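Local coordinates for protein flavin-dependent thymidylate synthase (Thermus thermophilus, PDB 6J61) that probably catalyses, as a homotetramer with bound FAD, the reductive methylation of dUMP to dTMP, using methylenetetrahydrofolate as methyl donor and NADPH as reductant, at residues V9-F14 against E101-E106; R25-A30 against E62-K67; Y51-R56 against A213-H218; A72-A77 against L160-Y165. One frame throughout, in Å; residues are numbered along the deposited sequence.

Interaction 1: V9-F14 against E101-E106; sequences VLDKGF and EFYEPE
Asp11 and Tyr103 bring the two backbones closest, with their CA atoms 6.3 Å apart. Leu10, Asp11 and Lys12 form the turn of a beta hairpin between strands 6-9 and 13-21; at its neck Val9 N bonds to Gly13 O, and a weaker bond runs back from Gly13 N to Val9 O. The turn packs against the irregular loop Glu101-Glu106.

Asp11 does the central polar work. Its CG sits between its own backbone N and carbonyl carbon (chi1 64°), which carries the carboxylate out to the loop. OD2 accepts the backbone N of Glu104 at 3.1 Å in an almost straight bond (172°). It also takes the salt bridge from NZ of Lys12, and the two donors approach from opposite faces of the carboxylate. OD1 meets Tyr103 CD1 at the ring edge, 3.4 Å away, and faces the hydroxyl of Tyr165, probably in a hydrogen bond, though the modelled distance is too short to trust. Replacing Asp11 by an alanine would probably leave Glu104 N without its acceptor and Lys12 NZ without its salt-bridge mate, held across the contact by Phe102 O alone.

Leu10 comes to the same ring over a face: its CD1 lies 4.0 Å from the Tyr103 centroid in a CH-pi contact, the two side chains crossing at about a right angle. Glu104 turns its carboxylate to Arg133 and Glu101 pairs with Lys71. Tyr103 also packs on Met158 of a second subunit. The lysine chain runs extended until chi4, where it bends to bring NZ within 2.7 Å of Phe102 O, nearly along that carbonyl's axis (164°).

Interaction 2: R25-A30 against E62-K67; sequences RAIVQA and EMVVFK. With FAD (flavin-adenine dinucleotide), chain E.
Ala30 and Met63 make the nearest approach, Ala30 CB lying 3.3 Å from Met63 CG. In the methionine, chi1 (-67°) sets CG beside the backbone N and against the alanine, and the bend at chi2 carries SD away from it. The second patch is a methyl of Val64: its CG2 lies 3.8 Å from Ala26 CB and equally 3.8 Å from Ile27 CG1, touching both neighbours on the helix. With chi1 of 168°, the other methyl, CG1, stands anti to the backbone N, and CG2 alone is the branch turned to the helix. No hydrogen bond crosses between the two segments; the contact is entirely apolar and buried.

One shell out, Leu174 backs both Ile27 and Val64, and its backbone is hydrogen-bonded to that of Val64. Leu52, Pro60 and Phe61 close round Ile27. Met63 O accepts NZ of Lys67 from a neighbouring subunit, and the reciprocal bond is made as well. Glu62, just before Met63, reaches the cofactor: its OE2 is 3.0 Å from C2A of the FAD adenine, and the same oxygen pairs with Arg84 of a further subunit. The contact thus sets helix 24-32 against Met63 and Val64, the residues that lead into strand 65-73, with helix 42-54 on one flank, the beginning of helix 174-184 on another, and strand 13-21 beside 65-73 in the sheet.

Interaction 3: Y51-R56 against A213-H218; sequences YLMRHR and AAFEEH. With FAD (flavin-adenine dinucleotide), chain E.
Met53 packs tightly onto the 213-218 helix, its CB 3.8 Å from Ala214 CB. Bent at both chi2 and chi3 (73° and 69°), the methionine folds back so that its CE methyl lies 3.4 Å from Phe215 N, close to the plane of the Phe215 ring at its edge. The Phe215 ring also stacks with Phe178. Further along the helix, Met53 CG also touches His218 CB at 4.0 Å. This part is buried, and no hydrogen bond crosses it.

The other half lies nearer solvent on the arginine side and is more polar. Arg54, partly exposed, crosses His218 obliquely and lays its CG methylene over one ring face, while Glu217 CG lies over the opposite face; the arginine carbon is modelled too near the ring for its distance to be trusted. Asp50 ties the pair together, taking Arg54 NE in a salt bridge and His218 NE2 in a hydrogen bond, and Glu258 takes the guanidinium's NH1. Just beyond, helix 42-54 ends in a Schellman motif with Arg56 at positive phi (63°). That turn borders the FAD site: His55 O lies 3.2 Å from C8M of the flavin.

Interaction 4: A72-A77 against L160-Y165; sequences APIFVA and LPLNLY
Pro73 and Tyr165 form an antiparallel, non-hydrogen-bonded pair where strand 65-73 gives way to helix 74-80, their CA atoms 4.1 Å apart. The proline, at the N-cap position of that helix, lies beside the tyrosine and sets its CG over one face of the ring, 4.2 Å from the centroid. Its CA also makes a CH...O contact with Leu164 O.

The first turn of the helix then uses its backbone N-H groups outward. Ile74 N gives a 2.8 Å bond to Leu164 O, and Phe75 N one of 3.0 Å to Leu162 O. Both carbonyls belong to the type I turn Pro161-Leu164, which leads into strand 165-173, the neighbour of 65-73 in the antiparallel sheet of the ThyX fold.

Ile74 spreads its branches over this turn: CD1 lies 3.9 Å from Leu164 CB, and CG2 reaches Leu162 CD2 at 4.1 Å. An alanine at Ile74 would lose both branches and is likely to open a gap between the helix start and the two leucines. Leu162 meets its own copy in a second subunit, where Ile74 also touches Arg78. Phe75, whose CG sits between its backbone N and carbonyl carbon (chi1 76°), presents its ring edge to the turn, CD1 coming 3.6 Å from Leu162 O in the ring plane.

Interactions 1 and 4 lie side by side at one end of the chain, their centres about 10 Å apart, and join directly through Tyr165 of interaction 4, whose backbone N bonds to Glu101 O and whose hydroxyl meets the 9-14 turn. Interaction 1 is partly buried and mainly polar; interaction 4 is buried and mixes backbone hydrogen bonds with apolar packing. Both reach the same second subunit. Interactions 2 and 3 sit across the chain's centre, buried and without cross-segment hydrogen bonds, and meet where Ile27 touches Leu52. Each adjoins the same FAD, interaction 2 at the adenine and interaction 3 at the flavin. Strand 65-73 spans the gap, starting in interaction 2 and ending in interaction 4.

Interaction 1: V9-F14 against E101-E106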
# COMPACT_ATOMS: atom_id res chain seq x y z
N VAL A 9 25.85 -0.27 14.67
CA VAL A 9 25.96 0.74 13.63
C VAL A 9 26.14 2.07 14.34
O VAL A 9 25.50 2.33 15.35
CB VAL A 9 24.71 0.84 12.73
CG1 VAL A 9 25.00 1.79 11.57
CG2 VAL A 9 24.30 -0.55 12.22
N LEU A 10 27.01 2.90 13.79
CA LEU A 10 27.30 4.20 14.36
C LEU A 10 27.82 4.03 15.78
O LEU A 10 28.21 2.93 16.18
CB LEU A 10 26.07 5.10 14.36
CG LEU A 10 25.47 5.35 12.97
CD1 LEU A 10 24.40 6.44 13.08
CD2 LEU A 10 26.56 5.77 12.00
N ASP A 11 27.81 5.11 16.54
CA ASP A 11 28.32 5.07 17.90
C ASP A 11 27.46 4.27 18.87
O ASP A 11 27.99 3.45 19.62
CB ASP A 11 28.55 6.50 18.41
CG ASP A 11 27.26 7.29 18.53
OD1 ASP A 11 26.33 7.02 17.74
OD2 ASP A 11 27.18 8.19 19.39
N LYS A 12 26.15 4.46 18.85
CA LYS A 12 25.29 3.73 19.77
C LYS A 12 24.10 2.97 19.16
O LYS A 12 23.26 2.46 19.89
CB LYS A 12 24.76 4.70 20.83
CG LYS A 12 25.81 5.63 21.42
CD LYS A 12 25.17 6.58 22.44
CE LYS A 12 26.17 7.59 23.03
NZ LYS A 12 26.72 8.54 22.03
N GLY A 13 24.03 2.88 17.84
CA GLY A 13 22.92 2.18 17.22
C GLY A 13 23.14 0.70 16.94
O GLY A 13 24.16 0.14 17.31
N PHE A 14 22.17 0.07 16.29
CA PHE A 14 22.29 -1.34 15.95
C PHE A 14 21.14 -1.86 15.08
O PHE A 14 20.16 -1.16 14.83
CB PHE A 14 22.39 -2.18 17.24
CG PHE A 14 21.17 -2.11 18.14
CD1 PHE A 14 20.02 -2.86 17.86
CD2 PHE A 14 21.17 -1.31 19.28
CE1 PHE A 14 18.91 -2.82 18.70
CE2 PHE A 14 20.06 -1.27 20.14
CZ PHE A 14 18.93 -2.03 19.85
N GLU A 101 20.62 9.61 24.78
CA GLU A 101 21.59 9.02 23.88
C GLU A 101 21.59 9.80 22.57
O GLU A 101 20.55 9.95 21.92
CB GLU A 101 21.26 7.55 23.64
CG GLU A 101 21.55 6.67 24.84
CD GLU A 101 21.07 5.24 24.65
OE1 GLU A 101 21.46 4.38 25.45
OE2 GLU A 101 20.30 4.99 23.70
N PHE A 102 22.76 10.29 22.20
CA PHE A 102 22.89 11.05 20.97
C PHE A 102 23.95 10.50 20.05
O PHE A 102 24.95 9.94 20.49
CB PHE A 102 23.22 12.51 21.28
CG PHE A 102 22.17 13.21 22.08
CD1 PHE A 102 22.10 13.03 23.45
CD2 PHE A 102 21.25 14.04 21.46
CE1 PHE A 102 21.12 13.68 24.20
CE2 PHE A 102 20.28 14.70 22.19
CZ PHE A 102 20.21 14.52 23.57
N TYR A 103 23.71 10.67 18.76
CA TYR A 103 24.65 10.23 17.75
C TYR A 103 25.74 11.28 17.54
O TYR A 103 25.48 12.36 17.02
CB TYR A 103 23.92 10.00 16.42
CG TYR A 103 24.84 10.06 15.24
CD1 TYR A 103 25.90 9.16 15.11
CD2 TYR A 103 24.66 11.02 14.24
CE1 TYR A 103 26.76 9.20 14.01
CE2 TYR A 103 25.51 11.08 13.14
CZ TYR A 103 26.56 10.17 13.03
OH TYR A 103 27.39 10.19 11.93
N GLU A 104 26.96 10.95 17.94
CA GLU A 104 28.05 11.87 17.76
C GLU A 104 28.91 11.32 16.63
O GLU A 104 29.54 10.27 16.76
CB GLU A 104 28.84 12.03 19.07
CG GLU A 104 27.99 12.62 20.19
CD GLU A 104 28.79 12.98 21.44
OE1 GLU A 104 29.78 13.73 21.31
OE2 GLU A 104 28.42 12.52 22.55
N PRO A 105 28.91 12.00 15.48
CA PRO A 105 29.68 11.58 14.32
C PRO A 105 31.16 11.37 14.59
O PRO A 105 31.73 11.94 15.52
CB PRO A 105 29.43 12.69 13.32
CG PRO A 105 29.29 13.89 14.19
CD PRO A 105 28.40 13.37 15.29
N GLU A 106 31.78 10.52 13.77
CA GLU A 106 33.20 10.22 13.87
C GLU A 106 33.84 11.54 13.47
O GLU A 106 34.80 12.00 14.08
CB GLU A 106 33.57 9.15 12.85
CG GLU A 106 34.75 8.28 13.24
CD GLU A 106 34.34 7.11 14.11
OE1 GLU A 106 33.69 7.34 15.15
OE2 GLU A 106 34.66 5.96 13.75

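Interaction 2: R25-A30 against E62-K67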
# COMPACT_ATOMS: atom_id res chain seq x y z
N ARG A 25 14.02 -21.19 -0.14
CA ARG A 25 13.05 -22.24 -0.47
C ARG A 25 11.63 -21.72 -0.56
O ARG A 25 10.81 -22.23 -1.34
CB ARG A 25 13.11 -23.35 0.58
CG ARG A 25 14.45 -24.07 0.63
CD ARG A 25 14.52 -25.04 1.79
NE ARG A 25 13.93 -24.45 2.99
CZ ARG A 25 14.07 -24.94 4.21
NH1 ARG A 25 14.80 -26.02 4.41
NH2 ARG A 25 13.48 -24.33 5.23
N ALA A 26 11.33 -20.69 0.24
CA ALA A 26 9.99 -20.11 0.25
C ALA A 26 9.65 -19.39 -1.06
O ALA A 26 8.52 -19.43 -1.54
CB ALA A 26 9.87 -19.15 1.43
N ILE A 27 10.65 -18.72 -1.65
CA ILE A 27 10.44 -18.01 -2.90
C ILE A 27 10.04 -19.02 -3.98
O ILE A 27 9.02 -18.88 -4.65
CB ILE A 27 11.72 -17.31 -3.34
CG1 ILE A 27 12.31 -16.53 -2.18
CG2 ILE A 27 11.43 -16.38 -4.48
CD1 ILE A 27 13.69 -16.01 -2.44
N VAL A 28 10.87 -20.06 -4.10
CA VAL A 28 10.65 -21.11 -5.08
C VAL A 28 9.34 -21.87 -4.83
O VAL A 28 8.61 -22.21 -5.77
CB VAL A 28 11.88 -22.09 -5.09
CG1 VAL A 28 11.85 -23.00 -3.87
CG2 VAL A 28 11.91 -22.87 -6.35
N GLN A 29 9.03 -22.12 -3.57
CA GLN A 29 7.80 -22.81 -3.19
C GLN A 29 6.56 -22.02 -3.65
O GLN A 29 5.67 -22.56 -4.31
CB GLN A 29 7.77 -23.01 -1.67
CG GLN A 29 6.41 -23.38 -1.11
CD GLN A 29 6.40 -23.42 0.41
OE1 GLN A 29 6.76 -22.45 1.07
NE2 GLN A 29 5.98 -24.55 0.96
N ALA A 30 6.51 -20.74 -3.28
CA ALA A 30 5.39 -19.88 -3.67
C ALA A 30 5.32 -19.74 -5.19
O ALA A 30 4.24 -19.69 -5.77
CB ALA A 30 5.54 -18.50 -3.03
N GLU A 62 7.88 -11.76 -2.18
CA GLU A 62 7.12 -11.15 -1.10
C GLU A 62 6.70 -12.19 -0.08
O GLU A 62 6.17 -11.84 0.98
CB GLU A 62 5.88 -10.45 -1.64
CG GLU A 62 6.08 -8.99 -1.95
CD GLU A 62 4.84 -8.39 -2.59
OE1 GLU A 62 4.64 -8.58 -3.79
OE2 GLU A 62 4.05 -7.74 -1.87
N MET A 63 6.93 -13.47 -0.39
CA MET A 63 6.56 -14.55 0.52
C MET A 63 7.59 -14.75 1.61
O MET A 63 7.43 -15.63 2.46
CB MET A 63 6.34 -15.86 -0.23
CG MET A 63 5.13 -15.86 -1.16
SD MET A 63 3.67 -15.14 -0.39
CE MET A 63 2.49 -15.09 -1.74
N VAL A 64 8.64 -13.94 1.60
CA VAL A 64 9.70 -14.00 2.60
C VAL A 64 9.64 -12.69 3.39
O VAL A 64 9.56 -11.62 2.80
CB VAL A 64 11.08 -14.15 1.93
CG1 VAL A 64 12.20 -13.92 2.95
CG2 VAL A 64 11.20 -15.55 1.32
N VAL A 65 9.66 -12.76 4.72
CA VAL A 65 9.58 -11.54 5.53
C VAL A 65 10.63 -11.46 6.64
O VAL A 65 10.97 -12.45 7.26
CB VAL A 65 8.16 -11.39 6.16
CG1 VAL A 65 8.07 -10.10 6.98
CG2 VAL A 65 7.11 -11.38 5.07
N PHE A 66 11.14 -10.25 6.86
CA PHE A 66 12.13 -9.99 7.90
C PHE A 66 11.58 -8.95 8.87
O PHE A 66 10.87 -8.02 8.48
CB PHE A 66 13.45 -9.48 7.30
CG PHE A 66 14.25 -10.53 6.58
CD1 PHE A 66 13.82 -11.05 5.36
CD2 PHE A 66 15.42 -11.03 7.14
CE1 PHE A 66 14.55 -12.06 4.71
CE2 PHE A 66 16.15 -12.04 6.49
CZ PHE A 66 15.72 -12.55 5.28
N LYS A 67 11.91 -9.12 10.15
CA LYS A 67 11.47 -8.21 11.19
C LYS A 67 12.69 -7.82 12.02
O LYS A 67 13.34 -8.67 12.60
CB LYS A 67 10.41 -8.90 12.06
CG LYS A 67 9.83 -8.01 13.16
CD LYS A 67 8.45 -8.48 13.63
CE LYS A 67 8.47 -9.88 14.26
NZ LYS A 67 7.15 -10.25 14.84
PA FAD E . 1.83 -3.03 -7.69
O1A FAD E . 0.85 -4.07 -7.29
O2A FAD E . 1.03 -1.72 -8.22
O5B FAD E . 2.70 -2.65 -6.40
C5B FAD E . 3.77 -1.80 -6.80
C4B FAD E . 4.82 -1.80 -5.69
O4B FAD E . 4.22 -1.30 -4.46
C3B FAD E . 5.31 -3.21 -5.40
O3B FAD E . 6.44 -3.57 -6.19
C2B FAD E . 5.60 -3.17 -3.91
O2B FAD E . 6.93 -2.68 -3.69
C1B FAD E . 4.51 -2.20 -3.35
N9A FAD E . 3.27 -2.90 -2.91
C8A FAD E . 2.01 -2.74 -3.42
N7A FAD E . 1.15 -3.50 -2.80
C5A FAD E . 1.79 -4.20 -1.85
C6A FAD E . 1.40 -5.16 -0.87
N6A FAD E . 0.07 -5.55 -0.78
N1A FAD E . 2.34 -5.68 -0.04
C2A FAD E . 3.63 -5.31 -0.12
N3A FAD E . 4.04 -4.41 -1.02
C4A FAD E . 3.17 -3.84 -1.89
N1 FAD E . 1.62 -13.05 -10.80
C2 FAD E . 1.06 -14.20 -10.41
O2 FAD E . 0.19 -14.16 -9.55
N3 FAD E . 1.41 -15.41 -10.92
C4 FAD E . 2.38 -15.54 -11.89
O4 FAD E . 2.69 -16.63 -12.34
C4X FAD E . 3.05 -14.29 -12.36
N5 FAD E . 4.01 -14.28 -13.29
C5X FAD E . 4.60 -13.12 -13.70
C6 FAD E . 5.63 -13.17 -14.70
C7 FAD E . 6.24 -11.99 -15.14
C7M FAD E . 7.33 -12.09 -16.19
C8 FAD E . 5.85 -10.72 -14.59
C8M FAD E . 6.51 -9.44 -15.06
C9 FAD E . 4.84 -10.65 -13.61
C9A FAD E . 4.20 -11.84 -13.15
N10 FAD E . 3.17 -11.81 -12.15
C10 FAD E . 2.58 -13.01 -11.74
C1' FAD E . 2.69 -10.55 -11.54
C2' FAD E . 3.59 -10.05 -10.40
O2' FAD E . 3.87 -11.11 -9.48
C3' FAD E . 2.89 -8.87 -9.68
O3' FAD E . 1.69 -9.31 -9.01
C4' FAD E . 2.52 -7.74 -10.68
O4' FAD E . 3.53 -7.61 -11.69
C5' FAD E . 2.40 -6.42 -9.93
O5' FAD E . 3.71 -5.90 -9.73
P FAD E . 3.69 -4.89 -8.50
O1P FAD E . 3.17 -5.58 -7.29
O2P FAD E . 5.20 -4.40 -8.24
O3P FAD E . 2.78 -3.58 -8.91

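Interaction 3: Y51-R56 against A213-H218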
# COMPACT_ATOMS: atom_id res chain seq x y z
N TYR A 51 15.81 -16.35 -12.45
CA TYR A 51 14.84 -16.02 -13.47
C TYR A 51 13.78 -15.03 -12.98
O TYR A 51 13.46 -14.05 -13.67
CB TYR A 51 14.18 -17.32 -13.97
CG TYR A 51 13.07 -17.14 -14.97
CD1 TYR A 51 11.80 -16.72 -14.56
CD2 TYR A 51 13.29 -17.33 -16.33
CE1 TYR A 51 10.79 -16.50 -15.48
CE2 TYR A 51 12.28 -17.10 -17.27
CZ TYR A 51 11.04 -16.69 -16.83
OH TYR A 51 10.03 -16.44 -17.72
N LEU A 52 13.23 -15.27 -11.79
CA LEU A 52 12.20 -14.41 -11.22
C LEU A 52 12.68 -12.98 -11.01
O LEU A 52 11.94 -12.03 -11.23
CB LEU A 52 11.70 -15.00 -9.89
CG LEU A 52 11.00 -16.36 -9.93
CD1 LEU A 52 10.72 -16.84 -8.52
CD2 LEU A 52 9.72 -16.26 -10.73
N MET A 53 13.92 -12.85 -10.57
CA MET A 53 14.53 -11.55 -10.33
C MET A 53 14.66 -10.81 -11.68
O MET A 53 14.26 -9.66 -11.79
CB MET A 53 15.91 -11.77 -9.69
CG MET A 53 16.77 -10.54 -9.50
SD MET A 53 16.21 -9.48 -8.19
CE MET A 53 16.55 -10.48 -6.79
N ARG A 54 15.20 -11.49 -12.68
CA ARG A 54 15.39 -10.95 -14.04
C ARG A 54 14.12 -10.44 -14.69
O ARG A 54 14.11 -9.35 -15.28
CB ARG A 54 15.95 -12.03 -14.98
CG ARG A 54 17.42 -12.29 -14.88
CD ARG A 54 17.84 -13.25 -15.99
NE ARG A 54 17.39 -14.62 -15.75
CZ ARG A 54 17.22 -15.53 -16.71
NH1 ARG A 54 17.44 -15.23 -17.97
NH2 ARG A 54 16.83 -16.76 -16.39
N HIS A 55 13.06 -11.24 -14.62
CA HIS A 55 11.79 -10.90 -15.25
C HIS A 55 10.81 -10.07 -14.43
O HIS A 55 9.66 -9.88 -14.84
CB HIS A 55 11.11 -12.17 -15.73
CG HIS A 55 11.85 -12.88 -16.82
ND1 HIS A 55 11.34 -13.04 -18.08
CD2 HIS A 55 13.10 -13.41 -16.84
CE1 HIS A 55 12.23 -13.65 -18.84
NE2 HIS A 55 13.31 -13.88 -18.12
N ARG A 56 11.25 -9.57 -13.28
CA ARG A 56 10.39 -8.75 -12.44
C ARG A 56 9.17 -9.50 -11.91
O ARG A 56 8.15 -8.88 -11.60
CB ARG A 56 9.92 -7.52 -13.23
CG ARG A 56 11.03 -6.56 -13.60
CD ARG A 56 11.53 -5.83 -12.36
NE ARG A 56 12.07 -6.73 -11.35
CZ ARG A 56 12.35 -6.36 -10.10
NH1 ARG A 56 12.15 -5.10 -9.72
NH2 ARG A 56 12.84 -7.24 -9.24
N ALA A 213 22.07 -13.53 -4.17
CA ALA A 213 22.98 -13.66 -5.29
C ALA A 213 22.35 -12.99 -6.50
O ALA A 213 22.99 -12.20 -7.19
CB ALA A 213 23.25 -15.13 -5.59
N ALA A 214 21.08 -13.28 -6.74
CA ALA A 214 20.38 -12.69 -7.86
C ALA A 214 20.31 -11.17 -7.71
O ALA A 214 20.57 -10.43 -8.66
CB ALA A 214 18.96 -13.28 -7.94
N PHE A 215 19.94 -10.72 -6.51
CA PHE A 215 19.84 -9.29 -6.25
C PHE A 215 21.17 -8.59 -6.53
O PHE A 215 21.22 -7.56 -7.18
CB PHE A 215 19.42 -9.05 -4.80
CG PHE A 215 19.29 -7.60 -4.45
CD1 PHE A 215 18.26 -6.83 -4.98
CD2 PHE A 215 20.24 -6.99 -3.63
CE1 PHE A 215 18.18 -5.46 -4.71
CE2 PHE A 215 20.17 -5.61 -3.36
CZ PHE A 215 19.14 -4.84 -3.90
N GLU A 216 22.26 -9.16 -6.03
CA GLU A 216 23.57 -8.57 -6.22
C GLU A 216 23.92 -8.45 -7.71
O GLU A 216 24.23 -7.36 -8.21
CB GLU A 216 24.61 -9.42 -5.49
CG GLU A 216 26.01 -8.89 -5.54
CD GLU A 216 26.94 -9.66 -4.62
OE1 GLU A 216 27.06 -10.90 -4.77
OE2 GLU A 216 27.56 -9.02 -3.75
N GLU A 217 23.86 -9.57 -8.41
CA GLU A 217 24.17 -9.65 -9.83
C GLU A 217 23.32 -8.75 -10.73
O GLU A 217 23.86 -7.95 -11.50
CB GLU A 217 24.05 -11.12 -10.27
CG GLU A 217 24.26 -11.40 -11.76
CD GLU A 217 25.56 -10.84 -12.31
OE1 GLU A 217 26.62 -11.00 -11.67
OE2 GLU A 217 25.51 -10.24 -13.40
N HIS A 218 22.00 -8.85 -10.62
CA HIS A 218 21.07 -8.09 -11.45
C HIS A 218 20.71 -6.66 -11.06
O HIS A 218 20.44 -5.83 -11.93
CB HIS A 218 19.78 -8.88 -11.62
CG HIS A 218 19.97 -10.19 -12.32
ND1 HIS A 218 20.19 -10.28 -13.68
CD2 HIS A 218 20.02 -11.46 -11.84
CE1 HIS A 218 20.37 -11.55 -14.01
NE2 HIS A 218 20.27 -12.28 -12.91
PA FAD E . 1.83 -3.03 -7.69
O1A FAD E . 0.85 -4.07 -7.29
O2A FAD E . 1.03 -1.72 -8.22
O5B FAD E . 2.70 -2.65 -6.40
C5B FAD E . 3.77 -1.80 -6.80
C4B FAD E . 4.82 -1.80 -5.69
O4B FAD E . 4.22 -1.30 -4.46
C3B FAD E . 5.31 -3.21 -5.40
O3B FAD E . 6.44 -3.57 -6.19
C2B FAD E . 5.60 -3.17 -3.91
O2B FAD E . 6.93 -2.68 -3.69
C1B FAD E . 4.51 -2.20 -3.35
N9A FAD E . 3.27 -2.90 -2.91
C8A FAD E . 2.01 -2.74 -3.42
N7A FAD E . 1.15 -3.50 -2.80
C5A FAD E . 1.79 -4.20 -1.85
C6A FAD E . 1.40 -5.16 -0.87
N6A FAD E . 0.07 -5.55 -0.78
N1A FAD E . 2.34 -5.68 -0.04
C2A FAD E . 3.63 -5.31 -0.12
N3A FAD E . 4.04 -4.41 -1.02
C4A FAD E . 3.17 -3.84 -1.89
N1 FAD E . 1.62 -13.05 -10.80
C2 FAD E . 1.06 -14.20 -10.41
O2 FAD E . 0.19 -14.16 -9.55
N3 FAD E . 1.41 -15.41 -10.92
C4 FAD E . 2.38 -15.54 -11.89
O4 FAD E . 2.69 -16.63 -12.34
C4X FAD E . 3.05 -14.29 -12.36
N5 FAD E . 4.01 -14.28 -13.29
C5X FAD E . 4.60 -13.12 -13.70
C6 FAD E . 5.63 -13.17 -14.70
C7 FAD E . 6.24 -11.99 -15.14
C7M FAD E . 7.33 -12.09 -16.19
C8 FAD E . 5.85 -10.72 -14.59
C8M FAD E . 6.51 -9.44 -15.06
C9 FAD E . 4.84 -10.65 -13.61
C9A FAD E . 4.20 -11.84 -13.15
N10 FAD E . 3.17 -11.81 -12.15
C10 FAD E . 2.58 -13.01 -11.74
C1' FAD E . 2.69 -10.55 -11.54
C2' FAD E . 3.59 -10.05 -10.40
O2' FAD E . 3.87 -11.11 -9.48
C3' FAD E . 2.89 -8.87 -9.68
O3' FAD E . 1.69 -9.31 -9.01
C4' FAD E . 2.52 -7.74 -10.68
O4' FAD E . 3.53 -7.61 -11.69
C5' FAD E . 2.40 -6.42 -9.93
O5' FAD E . 3.71 -5.90 -9.73
P FAD E . 3.69 -4.89 -8.50
O1P FAD E . 3.17 -5.58 -7.29
O2P FAD E . 5.20 -4.40 -8.24
O3P FAD E . 2.78 -3.58 -8.91

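Interaction 4: A72-A77 against L160-Y165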
# COMPACT_ATOMS: atom_id res chain seq x y z
N ALA A 72 18.33 3.96 16.13
CA ALA A 72 18.99 4.94 15.28
C ALA A 72 18.59 6.37 15.57
O ALA A 72 17.59 6.63 16.23
CB ALA A 72 18.70 4.63 13.82
N PRO A 73 19.38 7.33 15.07
CA PRO A 73 19.10 8.75 15.28
C PRO A 73 17.79 9.09 14.57
O PRO A 73 17.47 8.54 13.52
CB PRO A 73 20.30 9.43 14.62
CG PRO A 73 21.38 8.41 14.75
CD PRO A 73 20.68 7.14 14.39
N ILE A 74 17.02 10.00 15.16
CA ILE A 74 15.75 10.38 14.58
C ILE A 74 15.89 10.79 13.11
O ILE A 74 15.08 10.35 12.28
CB ILE A 74 15.10 11.52 15.41
CG1 ILE A 74 14.61 10.94 16.73
CG2 ILE A 74 13.92 12.12 14.68
CD1 ILE A 74 14.08 12.00 17.70
N PHE A 75 16.89 11.59 12.77
CA PHE A 75 17.03 12.01 11.37
C PHE A 75 17.26 10.83 10.42
O PHE A 75 16.97 10.91 9.23
CB PHE A 75 18.12 13.09 11.20
CG PHE A 75 19.52 12.57 11.24
CD1 PHE A 75 20.10 12.18 12.44
CD2 PHE A 75 20.27 12.48 10.08
CE1 PHE A 75 21.41 11.71 12.48
CE2 PHE A 75 21.58 12.01 10.10
CZ PHE A 75 22.15 11.62 11.31
N VAL A 76 17.78 9.73 10.94
CA VAL A 76 17.96 8.56 10.09
C VAL A 76 16.61 7.84 10.03
O VAL A 76 16.20 7.33 8.98
CB VAL A 76 19.04 7.63 10.65
CG1 VAL A 76 19.00 6.28 9.94
CG2 VAL A 76 20.40 8.25 10.45
N ALA A 77 15.90 7.84 11.16
CA ALA A 77 14.60 7.19 11.24
C ALA A 77 13.59 7.78 10.26
O ALA A 77 12.80 7.05 9.67
CB ALA A 77 14.05 7.30 12.65
N LEU A 160 14.47 18.59 22.10
CA LEU A 160 15.56 17.66 21.81
C LEU A 160 15.91 17.63 20.32
O LEU A 160 15.03 17.61 19.45
CB LEU A 160 15.19 16.27 22.31
CG LEU A 160 14.90 16.21 23.81
CD1 LEU A 160 14.32 14.85 24.16
CD2 LEU A 160 16.18 16.49 24.61
N PRO A 161 17.22 17.62 20.00
CA PRO A 161 17.72 17.59 18.62
C PRO A 161 17.41 16.31 17.84
O PRO A 161 17.09 15.27 18.43
CB PRO A 161 19.22 17.83 18.81
CG PRO A 161 19.49 17.16 20.09
CD PRO A 161 18.34 17.62 20.95
N LEU A 162 17.54 16.39 16.52
CA LEU A 162 17.27 15.28 15.61
C LEU A 162 18.25 14.11 15.71
O LEU A 162 17.98 13.03 15.21
CB LEU A 162 17.21 15.79 14.16
CG LEU A 162 16.08 16.77 13.82
CD1 LEU A 162 16.24 17.33 12.42
CD2 LEU A 162 14.76 16.06 13.96
N ASN A 163 19.39 14.33 16.35
CA ASN A 163 20.38 13.25 16.49
C ASN A 163 20.06 12.34 17.68
O ASN A 163 20.80 11.41 17.98
CB ASN A 163 21.78 13.83 16.63
CG ASN A 163 21.96 14.62 17.92
OD1 ASN A 163 21.00 15.14 18.48
ND2 ASN A 163 23.20 14.71 18.37
N LEU A 164 18.95 12.62 18.35
CA LEU A 164 18.52 11.81 19.48
C LEU A 164 18.31 10.40 18.94
O LEU A 164 17.80 10.24 17.83
CB LEU A 164 17.20 12.34 20.04
CG LEU A 164 16.73 11.59 21.30
CD1 LEU A 164 17.50 12.15 22.49
CD2 LEU A 164 15.24 11.74 21.52
N TYR A 165 18.70 9.38 19.69
CA TYR A 165 18.49 8.02 19.23
C TYR A 165 17.05 7.62 19.47
O TYR A 165 16.37 8.22 20.31
CB TYR A 165 19.42 7.06 19.96
CG TYR A 165 20.71 6.81 19.23
CD1 TYR A 165 20.78 5.85 18.21
CD2 TYR A 165 21.87 7.55 19.53
CE1 TYR A 165 21.96 5.64 17.51
CE2 TYR A 165 23.06 7.35 18.83
CZ TYR A 165 23.10 6.39 17.82
OH TYR A 165 24.25 6.19 17.10